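Local coordinates for protein member of s1p family of ribosomal proteins (Pyrococcus furiosus, PDB 5YH1) that probably degrades nucleic acids as an exonuclease of the DHH family, and binds a manganese ion in its DHH domain, the part described here, at residues I41-A44 with A45-R49; P146-K149 with R150-A153; F118-E121 with D122-F126. All coordinates share one frame; numbering follows the deposited sequence.

All three contacts lie along helices of the DHH domain that pack around its parallel sheet, and each spans about two turns. Contacts 2 and 3 are direct neighbours. Their centres lie about 18 Å apart, and L151 CD2 of contact 2 packs on M119 CE of contact 3 at 3.9 Å. Both also touch the second subunit. Contact 1 stands apart, its nearest atoms about 7 Å from contact 2 and about 13 Å from contact 3. Contacts 1 and 2 lie nearer the manganese site of D67, D137, H163 and D229. The I41 side chain is about 11 Å from that of H163, and the Y148 side chain about 11 Å from that of D137. Contact 3 lies away from the metal.

Contact 1 (I41-A44 with A45-R49); sequences IMKA and AFMIR
I48 lays its side chain along the carbonyl of A44, one turn earlier in the same helix. Its CG1 comes to 3.4 Å from A44 O. CG1 lies beside its own backbone N (chi1 -71°), and this brings CG1 and CD1 back over the preceding turn. The same A44 O accepts the backbone N-H of I48.

M47, modelled as selenomethionine, brings its CG to 3.6 Å from K43 O. Its SE passes alongside the K43 chain, with K43 CG 4.4 Å away. M47 CE then leads away from 41-44. The NZ of K43 is hydrogen-bonded to D182 O.

F46 takes the other course. Its CG is anti to the backbone N (chi1 168°), and its ring leaves the turn. The closest approach is at the base of the side chain: F46 CB is 3.4 Å from M42 O. K43 O lies near the ring plane, at the edge. A45 adds a small contact, with its CB 3.6 Å from I41 O.

Four backbone bonds run through these residues, each from residue i+4 to residue i. The shorter two are M47 N to K43 O and F46 N to M42 O, both 2.9 Å. This is a regular alpha-helical pattern.

These residues belong to helix 32-53. I41, M42 and A45 pack on Y209 of helix 199-210. A44 and M47 face V183 of strand 183-185, an outermost strand of the parallel sheet. I48 reaches L132 and V134 of strand 132-136, so this helix covers part of the sheet.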
ATOM      1  N   ILE A  41     -21.781 -30.371   1.245  1.00 30.12           N
ATOM      2  CA  ILE A  41     -22.090 -29.404   2.290  1.00 29.42           C
ATOM      3  C   ILE A  41     -21.761 -29.962   3.678  1.00 29.57           C
ATOM      4  O   ILE A  41     -21.156 -29.267   4.508  1.00 27.16           O
ATOM      5  CB  ILE A  41     -23.565 -28.953   2.215  1.00 27.46           C
ATOM      6  CG1 ILE A  41     -23.724 -27.955   1.059  1.00 27.98           C
ATOM      7  CG2 ILE A  41     -24.007 -28.322   3.523  1.00 27.05           C
ATOM      8  CD1 ILE A  41     -25.156 -27.567   0.745  1.00 28.25           C
HETATM    9  N   MSE A  42     -22.149 -31.211   3.914  1.00 29.46           N
HETATM   10  CA  MSE A  42     -21.906 -31.868   5.203  1.00 32.00           C
HETATM   11  C   MSE A  42     -20.432 -32.161   5.395  1.00 29.53           C
HETATM   12  O   MSE A  42     -19.927 -32.060   6.501  1.00 29.62           O
HETATM   13  CB  MSE A  42     -22.744 -33.143   5.348  1.00 33.62           C
HETATM   14  CG  MSE A  42     -24.204 -32.758   5.590  1.00 38.45           C
HETATM   15 SE   MSE A  42     -25.378 -34.325   5.903  1.00 43.93          SE
HETATM   16  CE  MSE A  42     -25.045 -34.564   7.831  1.00 38.84           C
ATOM     17  N   LYS A  43     -19.736 -32.517   4.329  1.00 28.98           N
ATOM     18  CA  LYS A  43     -18.285 -32.696   4.389  1.00 30.66           C
ATOM     19  C   LYS A  43     -17.563 -31.381   4.723  1.00 30.37           C
ATOM     20  O   LYS A  43     -16.666 -31.364   5.564  1.00 31.13           O
ATOM     21  CB  LYS A  43     -17.764 -33.248   3.067  1.00 30.94           C
ATOM     22  CG  LYS A  43     -16.274 -33.579   3.082  1.00 33.67           C
ATOM     23  CD  LYS A  43     -15.873 -34.240   1.776  1.00 35.23           C
ATOM     24  CE  LYS A  43     -14.392 -34.578   1.723  1.00 36.74           C
ATOM     25  NZ  LYS A  43     -14.044 -35.016   0.346  1.00 37.08           N
ATOM     26  N   ALA A  44     -17.964 -30.287   4.075  1.00 29.15           N
ATOM     27  CA  ALA A  44     -17.386 -28.970   4.365  1.00 28.32           C
ATOM     28  C   ALA A  44     -17.541 -28.626   5.839  1.00 27.86           C
ATOM     29  O   ALA A  44     -16.588 -28.197   6.496  1.00 28.37           O
ATOM     30  CB  ALA A  44     -18.037 -27.894   3.499  1.00 27.65           C
ATOM     31  N   ALA A  45     -18.744 -28.836   6.360  1.00 27.45           N
ATOM     32  CA  ALA A  45     -19.035 -28.535   7.755  1.00 28.07           C
ATOM     33  C   ALA A  45     -18.265 -29.455   8.696  1.00 28.10           C
ATOM     34  O   ALA A  45     -17.802 -29.021   9.742  1.00 28.93           O
ATOM     35  CB  ALA A  45     -20.530 -28.625   8.023  1.00 27.78           C
ATOM     36  N   PHE A  46     -18.135 -30.722   8.319  1.00 29.89           N
ATOM     37  CA  PHE A  46     -17.315 -31.667   9.072  1.00 30.37           C
ATOM     38  C   PHE A  46     -15.865 -31.173   9.187  1.00 29.66           C
ATOM     39  O   PHE A  46     -15.302 -31.135  10.281  1.00 28.35           O
ATOM     40  CB  PHE A  46     -17.342 -33.063   8.421  1.00 31.70           C
ATOM     41  CG  PHE A  46     -16.308 -34.009   8.974  1.00 32.60           C
ATOM     42  CD1 PHE A  46     -16.551 -34.724  10.138  1.00 33.50           C
ATOM     43  CD2 PHE A  46     -15.079 -34.168   8.345  1.00 33.48           C
ATOM     44  CE1 PHE A  46     -15.587 -35.585  10.656  1.00 34.00           C
ATOM     45  CE2 PHE A  46     -14.117 -35.024   8.861  1.00 33.73           C
ATOM     46  CZ  PHE A  46     -14.372 -35.732  10.020  1.00 33.65           C
HETATM   47  N   MSE A  47     -15.270 -30.793   8.060  1.00 29.14           N
HETATM   48  CA  MSE A  47     -13.871 -30.342   8.060  1.00 30.19           C
HETATM   49  C   MSE A  47     -13.685 -29.096   8.885  1.00 28.76           C
HETATM   50  O   MSE A  47     -12.715 -28.979   9.631  1.00 29.32           O
HETATM   51  CB  MSE A  47     -13.392 -30.131   6.631  1.00 32.52           C
HETATM   52  CG  MSE A  47     -13.084 -31.484   5.999  1.00 35.20           C
HETATM   53 SE   MSE A  47     -12.622 -31.255   4.104  0.94 43.64          SE
HETATM   54  CE  MSE A  47     -10.797 -30.563   4.424  1.00 42.28           C
ATOM     55  N   ILE A  48     -14.621 -28.159   8.791  1.00 28.03           N
ATOM     56  CA  ILE A  48     -14.509 -26.911   9.538  1.00 26.93           C
ATOM     57  C   ILE A  48     -14.649 -27.179  11.037  1.00 27.58           C
ATOM     58  O   ILE A  48     -13.818 -26.720  11.834  1.00 26.17           O
ATOM     59  CB  ILE A  48     -15.494 -25.844   9.006  1.00 26.87           C
ATOM     60  CG1 ILE A  48     -15.016 -25.365   7.631  1.00 27.42           C
ATOM     61  CG2 ILE A  48     -15.602 -24.658   9.948  1.00 27.09           C
ATOM     62  CD1 ILE A  48     -16.049 -24.616   6.824  1.00 28.10           C
ATOM     63  N   ARG A  49     -15.667 -27.951  11.413  1.00 28.13           N
ATOM     64  CA  ARG A  49     -15.895 -28.297  12.824  1.00 28.76           C
ATOM     65  C   ARG A  49     -14.702 -29.055  13.418  1.00 28.72           C
ATOM     66  O   ARG A  49     -14.334 -28.839  14.566  1.00 28.50           O
ATOM     67  CB  ARG A  49     -17.174 -29.137  12.980  1.00 29.75           C
ATOM     68  CG  ARG A  49     -18.477 -28.368  12.797  1.00 30.57           C
ATOM     69  CD  ARG A  49     -19.658 -29.320  12.636  1.00 32.14           C
ATOM     70  NE  ARG A  49     -19.778 -30.238  13.775  1.00 32.76           N
ATOM     71  CZ  ARG A  49     -20.281 -29.908  14.964  1.00 32.53           C
ATOM     72  NH1 ARG A  49     -20.740 -28.694  15.203  1.00 33.48           N
ATOM     73  NH2 ARG A  49     -20.330 -30.806  15.927  1.00 33.56           N
TER

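Contact 2 (P146-K149 with R150-A153); sequences PAYK and RLKA
The short helix 145-152 is held by L151 N to A147 O at 3.0 Å and K152 N to Y148 O at 2.9 Å. The A153 N to K149 O bond is weak.

P146 O takes two donors from R150. The backbone N gives a weak bond. The side-chain NH1 gives a shorter one at 2.8 Å. P146 O lies in the guanidinium plane, but NH1 stands above the carbonyl plane, 57° out of it. R150 starts beside its own backbone N and runs extended from CG to NE. Chi4 of 78° then turns the guanidinium so that NH1 meets the carbonyl. The other two nitrogens serve the second subunit: NE pairs with E263 and NH2 with E299 there.

L151 CD1 meets the edge of the Y148 ring, 4.3 Å from Y148 CD1. K152 CG lies against Y148 O at 3.3 Å. A bend at chi2 carries the rest of K152 off to its salt bridge with D182.

Helix 145-152 joins strands 132-136 and 158-161 in a beta-alpha-beta unit. Y148, L151 and K152 pack on I158 of the second strand, while A147 and L151 touch V112 of helix 109-126.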
ATOM      1  N   PRO A 146      -2.863 -22.197  -9.247  1.00 24.49           N
ATOM      2  CA  PRO A 146      -1.523 -21.782  -8.793  1.00 24.71           C
ATOM      3  C   PRO A 146      -1.421 -21.569  -7.285  1.00 24.83           C
ATOM      4  O   PRO A 146      -0.444 -21.984  -6.672  1.00 24.27           O
ATOM      5  CB  PRO A 146      -1.295 -20.477  -9.550  1.00 24.81           C
ATOM      6  CG  PRO A 146      -2.075 -20.654 -10.820  1.00 24.42           C
ATOM      7  CD  PRO A 146      -3.291 -21.459 -10.451  1.00 24.52           C
ATOM      8  N   ALA A 147      -2.436 -20.950  -6.688  1.00 25.45           N
ATOM      9  CA  ALA A 147      -2.475 -20.776  -5.235  1.00 25.14           C
ATOM     10  C   ALA A 147      -2.523 -22.112  -4.515  1.00 24.68           C
ATOM     11  O   ALA A 147      -1.871 -22.302  -3.485  1.00 25.17           O
ATOM     12  CB  ALA A 147      -3.675 -19.923  -4.836  1.00 25.62           C
ATOM     13  N   TYR A 148      -3.302 -23.044  -5.054  1.00 24.91           N
ATOM     14  CA  TYR A 148      -3.472 -24.347  -4.417  1.00 24.89           C
ATOM     15  C   TYR A 148      -2.207 -25.207  -4.539  1.00 24.94           C
ATOM     16  O   TYR A 148      -1.874 -25.938  -3.618  1.00 23.93           O
ATOM     17  CB  TYR A 148      -4.694 -25.086  -4.976  1.00 24.89           C
ATOM     18  CG  TYR A 148      -6.023 -24.360  -4.807  1.00 24.88           C
ATOM     19  CD1 TYR A 148      -6.269 -23.526  -3.717  1.00 24.95           C
ATOM     20  CD2 TYR A 148      -7.038 -24.526  -5.737  1.00 24.87           C
ATOM     21  CE1 TYR A 148      -7.481 -22.883  -3.571  1.00 25.43           C
ATOM     22  CE2 TYR A 148      -8.254 -23.881  -5.601  1.00 25.29           C
ATOM     23  CZ  TYR A 148      -8.471 -23.064  -4.517  1.00 25.15           C
ATOM     24  OH  TYR A 148      -9.680 -22.432  -4.388  1.00 24.67           O
ATOM     25  N   LYS A 149      -1.496 -25.109  -5.656  1.00 26.49           N
ATOM     26  CA  LYS A 149      -0.201 -25.797  -5.782  1.00 27.25           C
ATOM     27  C   LYS A 149       0.759 -25.366  -4.678  1.00 27.22           C
ATOM     28  O   LYS A 149       1.465 -26.194  -4.114  1.00 26.80           O
ATOM     29  CB  LYS A 149       0.421 -25.538  -7.144  1.00 28.86           C
ATOM     30  CG  LYS A 149      -0.287 -26.299  -8.245  1.00 30.55           C
ATOM     31  CD  LYS A 149       0.308 -25.987  -9.598  1.00 32.55           C
ATOM     32  CE  LYS A 149      -0.266 -26.919 -10.643  1.00 35.34           C
ATOM     33  NZ  LYS A 149       0.467 -26.788 -11.929  1.00 38.27           N
ATOM     34  N   ARG A 150       0.744 -24.077  -4.341  1.00 26.25           N
ATOM     35  CA  ARG A 150       1.584 -23.568  -3.275  1.00 25.48           C
ATOM     36  C   ARG A 150       1.125 -24.040  -1.906  1.00 25.62           C
ATOM     37  O   ARG A 150       1.953 -24.481  -1.100  1.00 24.81           O
ATOM     38  CB  ARG A 150       1.673 -22.048  -3.345  1.00 26.47           C
ATOM     39  CG  ARG A 150       2.526 -21.586  -4.516  1.00 27.25           C
ATOM     40  CD  ARG A 150       2.228 -20.149  -4.861  1.00 28.16           C
ATOM     41  NE  ARG A 150       3.046 -19.640  -5.958  1.00 27.53           N
ATOM     42  CZ  ARG A 150       2.839 -19.898  -7.244  1.00 27.38           C
ATOM     43  NH1 ARG A 150       1.849 -20.703  -7.638  1.00 26.71           N
ATOM     44  NH2 ARG A 150       3.643 -19.350  -8.150  1.00 27.01           N
ATOM     45  N   LEU A 151      -0.182 -23.987  -1.641  1.00 25.61           N
ATOM     46  CA  LEU A 151      -0.698 -24.500  -0.364  1.00 25.77           C
ATOM     47  C   LEU A 151      -0.424 -26.003  -0.172  1.00 27.39           C
ATOM     48  O   LEU A 151      -0.158 -26.456   0.945  1.00 27.50           O
ATOM     49  CB  LEU A 151      -2.197 -24.204  -0.211  1.00 24.54           C
ATOM     50  CG  LEU A 151      -2.547 -22.729  -0.001  1.00 23.79           C
ATOM     51  CD1 LEU A 151      -4.042 -22.507  -0.143  1.00 23.62           C
ATOM     52  CD2 LEU A 151      -2.073 -22.234   1.355  1.00 24.26           C
ATOM     53  N   LYS A 152      -0.487 -26.772  -1.248  1.00 29.57           N
ATOM     54  CA  LYS A 152      -0.270 -28.215  -1.144  1.00 32.30           C
ATOM     55  C   LYS A 152       1.196 -28.577  -0.850  1.00 31.40           C
ATOM     56  O   LYS A 152       1.468 -29.609  -0.252  1.00 30.54           O
ATOM     57  CB  LYS A 152      -0.805 -28.943  -2.379  1.00 33.79           C
ATOM     58  CG  LYS A 152      -2.339 -29.005  -2.421  1.00 36.80           C
ATOM     59  CD  LYS A 152      -2.952 -29.525  -1.118  1.00 37.29           C
ATOM     60  CE  LYS A 152      -4.421 -29.890  -1.293  1.00 38.23           C
ATOM     61  NZ  LYS A 152      -5.056 -30.319  -0.017  1.00 37.63           N
ATOM     62  N   ALA A 153       2.130 -27.705  -1.210  1.00 30.17           N
ATOM     63  CA  ALA A 153       3.515 -27.884  -0.780  1.00 29.11           C
ATOM     64  C   ALA A 153       3.638 -27.853   0.748  1.00 28.74           C
ATOM     65  O   ALA A 153       4.625 -28.338   1.304  1.00 29.55           O
ATOM     66  CB  ALA A 153       4.408 -26.829  -1.404  1.00 29.28           C
TER

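Contact 3 (F118-E121 with D122-F126); sequences FMME and DHMRF
E121 O accepts the backbone N-H of R125 at 2.8 Å, the shortest polar bond of this contact. R125 CB also closes on this oxygen, at 3.0 Å.

The two side chains run side by side and join again at their ends. E121 OE2 forms a salt bridge with R125 NH1 at 3.2 Å. The oxygen lies in the guanidinium plane, but NH1 stands 40° out of the carboxylate plane. Both chains leave with CG anti to the backbone N, which lets them extend in the same direction. R125 NH2 has a further partner, E91 of the second subunit.

M120 and M124 are both selenomethionines. M124 folds back over the preceding turn. Bent at chi3 (-69°), it brings CE to 3.2 Å from M120 O, a tight approach, and to 4.1 Å from M120 CB. M120 CE reaches H123 CD2 at 4.2 Å, obliquely to the ring. H123 ND1 is held by D128 O.

The F126 ring carries R125 CG over the centre of one face, while D122 OD1 lies in plane at its edge.

These residues end helix 109-126. The second subunit lies against F118, M120, M124 and R125, with W94 of that subunit touching the last two. Within the chain, M120 packs on L130 and Y154. M119 packs on P131, just before strand 132-136 of the parallel sheet, and lies beside helix 145-152.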
ATOM      1  N   PHE A 118       2.332 -15.783   6.866  1.00 26.59           N
ATOM      2  CA  PHE A 118       1.686 -15.599   8.162  1.00 27.44           C
ATOM      3  C   PHE A 118       1.482 -16.927   8.888  1.00 27.09           C
ATOM      4  O   PHE A 118       1.765 -17.025  10.074  1.00 26.58           O
ATOM      5  CB  PHE A 118       0.343 -14.866   8.001  1.00 29.42           C
ATOM      6  CG  PHE A 118       0.454 -13.359   7.988  1.00 33.24           C
ATOM      7  CD1 PHE A 118       1.560 -12.707   7.434  1.00 34.45           C
ATOM      8  CD2 PHE A 118      -0.570 -12.580   8.518  1.00 36.65           C
ATOM      9  CE1 PHE A 118       1.639 -11.316   7.426  1.00 36.24           C
ATOM     10  CE2 PHE A 118      -0.493 -11.188   8.511  1.00 38.84           C
ATOM     11  CZ  PHE A 118       0.617 -10.557   7.966  1.00 37.27           C
HETATM   12  N   MSE A 119       0.991 -17.949   8.190  1.00 26.79           N
HETATM   13  CA  MSE A 119       0.741 -19.249   8.847  1.00 28.23           C
HETATM   14  C   MSE A 119       2.045 -19.905   9.269  1.00 28.46           C
HETATM   15  O   MSE A 119       2.100 -20.561  10.307  1.00 27.51           O
HETATM   16  CB  MSE A 119      -0.116 -20.183   7.978  1.00 28.64           C
HETATM   17  CG  MSE A 119       0.695 -20.843   6.869  1.00 29.77           C
HETATM   18 SE   MSE A 119      -0.330 -22.035   5.668  0.95 34.56          SE
HETATM   19  CE  MSE A 119      -1.640 -20.772   4.917  1.00 34.25           C
HETATM   20  N   MSE A 120       3.104 -19.734   8.482  1.00 29.21           N
HETATM   21  CA  MSE A 120       4.399 -20.321   8.829  1.00 30.70           C
HETATM   22  C   MSE A 120       5.004 -19.616  10.028  1.00 31.41           C
HETATM   23  O   MSE A 120       5.664 -20.246  10.852  1.00 30.54           O
HETATM   24  CB  MSE A 120       5.339 -20.310   7.624  1.00 32.47           C
HETATM   25  CG  MSE A 120       4.994 -21.400   6.612  1.00 34.25           C
HETATM   26 SE   MSE A 120       5.066 -23.199   7.430  1.00 41.34          SE
HETATM   27  CE  MSE A 120       6.932 -23.154   8.085  1.00 39.12           C
ATOM     28  N   GLU A 121       4.771 -18.315  10.170  1.00 31.79           N
ATOM     29  CA  GLU A 121       5.245 -17.621  11.370  1.00 33.62           C
ATOM     30  C   GLU A 121       4.556 -18.132  12.639  1.00 33.51           C
ATOM     31  O   GLU A 121       5.215 -18.382  13.642  1.00 33.78           O
ATOM     32  CB  GLU A 121       5.060 -16.107  11.271  1.00 34.09           C
ATOM     33  CG  GLU A 121       5.499 -15.418  12.553  1.00 36.49           C
ATOM     34  CD  GLU A 121       5.700 -13.930  12.408  1.00 38.42           C
ATOM     35  OE1 GLU A 121       6.111 -13.473  11.328  1.00 42.43           O
ATOM     36  OE2 GLU A 121       5.459 -13.218  13.395  1.00 40.47           O
ATOM     37  N   ASP A 122       3.231 -18.250  12.607  1.00 32.86           N
ATOM     38  CA  ASP A 122       2.493 -18.791  13.752  1.00 32.86           C
ATOM     39  C   ASP A 122       2.926 -20.221  14.067  1.00 31.62           C
ATOM     40  O   ASP A 122       3.043 -20.597  15.233  1.00 31.09           O
ATOM     41  CB  ASP A 122       0.984 -18.741  13.508  1.00 32.80           C
ATOM     42  CG  ASP A 122       0.412 -17.344  13.643  1.00 34.04           C
ATOM     43  OD1 ASP A 122       1.090 -16.431  14.154  1.00 36.84           O
ATOM     44  OD2 ASP A 122      -0.739 -17.154  13.238  1.00 37.09           O
ATOM     45  N   HIS A 123       3.151 -21.012  13.028  1.00 31.56           N
ATOM     46  CA  HIS A 123       3.650 -22.363  13.190  1.00 34.15           C
ATOM     47  C   HIS A 123       4.991 -22.380  13.934  1.00 35.74           C
ATOM     48  O   HIS A 123       5.117 -23.014  14.973  1.00 34.76           O
ATOM     49  CB  HIS A 123       3.799 -23.028  11.827  1.00 35.52           C
ATOM     50  CG  HIS A 123       4.213 -24.463  11.896  1.00 39.64           C
ATOM     51  ND1 HIS A 123       3.455 -25.426  12.529  1.00 41.75           N
ATOM     52  CD2 HIS A 123       5.298 -25.103  11.401  1.00 41.41           C
ATOM     53  CE1 HIS A 123       4.053 -26.598  12.415  1.00 43.04           C
ATOM     54  NE2 HIS A 123       5.175 -26.429  11.737  1.00 43.49           N
HETATM   55  N   MSE A 124       5.971 -21.650  13.419  1.00 37.30           N
HETATM   56  CA  MSE A 124       7.324 -21.673  13.975  1.00 40.37           C
HETATM   57  C   MSE A 124       7.392 -20.973  15.299  1.00 39.39           C
HETATM   58  O   MSE A 124       8.064 -21.429  16.211  1.00 39.69           O
HETATM   59  CB  MSE A 124       8.304 -20.984  13.032  1.00 44.43           C
HETATM   60  CG  MSE A 124       8.475 -21.749  11.721  1.00 50.46           C
HETATM   61 SE   MSE A 124       9.621 -20.735  10.463  1.00 66.42          SE
HETATM   62  CE  MSE A 124       8.510 -19.194   9.970  1.00 58.55           C
ATOM     63  N   ARG A 125       6.693 -19.858  15.433  1.00 39.27           N
ATOM     64  CA  ARG A 125       6.833 -19.026  16.628  1.00 39.23           C
ATOM     65  C   ARG A 125       6.002 -19.521  17.816  1.00 38.58           C
ATOM     66  O   ARG A 125       6.470 -19.496  18.948  1.00 38.32           O
ATOM     67  CB  ARG A 125       6.458 -17.594  16.281  1.00 40.07           C
ATOM     68  CG  ARG A 125       6.848 -16.567  17.313  1.00 40.67           C
ATOM     69  CD  ARG A 125       6.551 -15.188  16.776  1.00 42.19           C
ATOM     70  NE  ARG A 125       7.008 -14.156  17.693  1.00 45.36           N
ATOM     71  CZ  ARG A 125       7.114 -12.869  17.385  1.00 45.24           C
ATOM     72  NH1 ARG A 125       6.803 -12.431  16.175  1.00 47.00           N
ATOM     73  NH2 ARG A 125       7.544 -12.016  18.296  1.00 48.78           N
ATOM     74  N   PHE A 126       4.770 -19.956  17.560  1.00 37.65           N
ATOM     75  CA  PHE A 126       3.864 -20.370  18.634  1.00 37.04           C
ATOM     76  C   PHE A 126       3.514 -21.856  18.613  1.00 37.14           C
ATOM     77  O   PHE A 126       2.786 -22.310  19.473  1.00 38.76           O
ATOM     78  CB  PHE A 126       2.578 -19.545  18.580  1.00 36.89           C
ATOM     79  CG  PHE A 126       2.816 -18.068  18.562  1.00 38.15           C
ATOM     80  CD1 PHE A 126       3.369 -17.431  19.666  1.00 37.19           C
ATOM     81  CD2 PHE A 126       2.501 -17.310  17.442  1.00 37.53           C
ATOM     82  CE1 PHE A 126       3.599 -16.065  19.650  1.00 38.83           C
ATOM     83  CE2 PHE A 126       2.731 -15.947  17.424  1.00 37.60           C
ATOM     84  CZ  PHE A 126       3.283 -15.321  18.524  1.00 37.99           C
TER